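Local atomic coordinates of uncharacterized protein (Jannaschia sp. CCS1, PDB entry 2PYQ), a protein that is of unknown function but belongs to the DUF2853 family and folds as a compact, all-helical single chain. Residues A54-E57 with T58-K61. Numbering follows the deposited sequence.
Sequences AELE and TIKK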
loop_
_atom_site.group_PDB
_atom_site.type_symbol
_atom_site.label_atom_id
_atom_site.label_comp_id
_atom_site.label_asym_id
_atom_site.label_seq_id
_atom_site.Cartn_x
_atom_site.Cartn_y
_atom_site.Cartn_z
ATOM N N ALA A 54 12.697 2.567 -10.152
ATOM C CA ALA A 54 11.961 1.599 -11.011
ATOM C C ALA A 54 10.752 0.963 -10.306
ATOM O O ALA A 54 9.707 0.765 -10.938
ATOM C CB ALA A 54 12.918 0.511 -11.557
ATOM N N GLU A 55 10.878 0.719 -9.014
ATOM C CA GLU A 55 9.818 0.130 -8.233
ATOM C C GLU A 55 8.628 1.099 -8.109
ATOM O O GLU A 55 7.495 0.717 -8.248
ATOM C CB GLU A 55 10.399 -0.310 -6.917
ATOM C CG GLU A 55 9.541 -0.321 -5.807
ATOM C CD GLU A 55 9.327 -1.679 -5.304
ATOM O OE1 GLU A 55 8.619 -2.426 -6.014
ATOM O OE2 GLU A 55 9.869 -2.022 -4.206
ATOM N N LEU A 56 8.941 2.370 -7.928
ATOM C CA LEU A 56 7.918 3.414 -7.913
ATOM C C LEU A 56 7.296 3.598 -9.288
ATOM O O LEU A 56 6.084 3.813 -9.374
ATOM C CB LEU A 56 8.458 4.735 -7.378
ATOM C CG LEU A 56 9.062 4.675 -5.978
ATOM C CD1 LEU A 56 9.425 6.099 -5.577
ATOM C CD2 LEU A 56 8.176 4.012 -4.920
ATOM N N GLU A 57 8.087 3.510 -10.362
ATOM C CA GLU A 57 7.542 3.572 -11.742
ATOM C C GLU A 57 6.588 2.391 -12.023
ATOM O O GLU A 57 5.619 2.548 -12.779
ATOM C CB GLU A 57 8.645 3.613 -12.826
ATOM C CG GLU A 57 9.577 4.832 -12.819
ATOM C CD GLU A 57 8.877 6.152 -12.995
ATOM O OE1 GLU A 57 7.738 6.199 -13.538
ATOM O OE2 GLU A 57 9.496 7.191 -12.599
ATOM N N THR A 58 6.883 1.237 -11.424
ATOM C CA THR A 58 6.071 0.029 -11.560
ATOM C C THR A 58 4.751 0.174 -10.817
ATOM O O THR A 58 3.714 -0.265 -11.317
ATOM C CB THR A 58 6.843 -1.229 -11.095
ATOM O OG1 THR A 58 7.951 -1.448 -12.014
ATOM C CG2 THR A 58 5.939 -2.476 -11.095
ATOM N N ILE A 59 4.785 0.784 -9.626
ATOM C CA ILE A 59 3.535 1.059 -8.866
ATOM C C ILE A 59 2.694 2.026 -9.682
ATOM O O ILE A 59 1.501 1.824 -9.814
ATOM C CB ILE A 59 3.814 1.615 -7.464
ATOM C CG1 ILE A 59 4.504 0.548 -6.589
ATOM C CG2 ILE A 59 2.521 2.077 -6.765
ATOM C CD1 ILE A 59 5.065 1.077 -5.320
ATOM N N LYS A 60 3.314 3.036 -10.282
ATOM C CA LYS A 60 2.597 3.990 -11.114
ATOM C C LYS A 60 1.936 3.320 -12.315
ATOM O O LYS A 60 0.724 3.518 -12.565
ATOM C CB LYS A 60 3.522 5.125 -11.579
ATOM C CG LYS A 60 2.855 6.145 -12.474
ATOM C CD LYS A 60 3.809 7.244 -12.865
ATOM C CE LYS A 60 3.306 8.003 -14.081
ATOM N NZ LYS A 60 4.229 9.081 -14.523
ATOM N N LYS A 61 2.700 2.525 -13.055
ATOM C CA LYS A 61 2.168 1.906 -14.285
ATOM C C LYS A 61 1.221 0.747 -13.990
ATOM O O LYS A 61 0.135 0.696 -14.552
ATOM C CB LYS A 61 3.303 1.500 -15.281
ATOM C CG LYS A 61 4.113 0.312 -14.906
ATOM C CD LYS A 61 5.276 0.081 -15.859
ATOM C CE LYS A 61 6.041 -1.206 -15.490
ATOM N NZ LYS A 61 7.292 -1.346 -16.288
#
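Two successive turns of the amphipathic helix 53-65 meet here through i to i+4 backbone bonds, with Thr58, Ile59, Lys60 and Lys61 each donating N-H to the carbonyl of Ala54, Glu55, Leu56 and Glu57. The bond from Ile59 N to Glu55 O is 3.0 Å long. The Thr58 hydroxyl folds back on the preceding turn: chi1 of -66° sets OG1 beside its own backbone N, and OG1 comes within 3.0 Å of Ala54 O, the carbonyl that already accepts Thr58 N at 2.9 Å. On the inner face, Leu56 CD2 touches Ile59 CD1 at 4.3 Å, joining two contact surfaces, since Leu56 also rests on Met77 and Ile80 of helix 74-87, while buried Ile59 packs against Tyr100 and Leu103 of helix 96-106. Glu55 turns its carboxylate back to the connection that precedes the helix, where OE2 accepts a hydrogen bond from Ala49 N. Glu57 and Lys60 run side by side in the same direction, but Lys60, extended beyond CG, carries NZ onward to a salt bridge with Asp72. The charged atoms Glu57 OE1 and Lys60 NZ are 4.6 Å apart, not in contact, and the nearest approach of the two side chains is Glu57 OE1 to Lys60 CD at 4.1 Å.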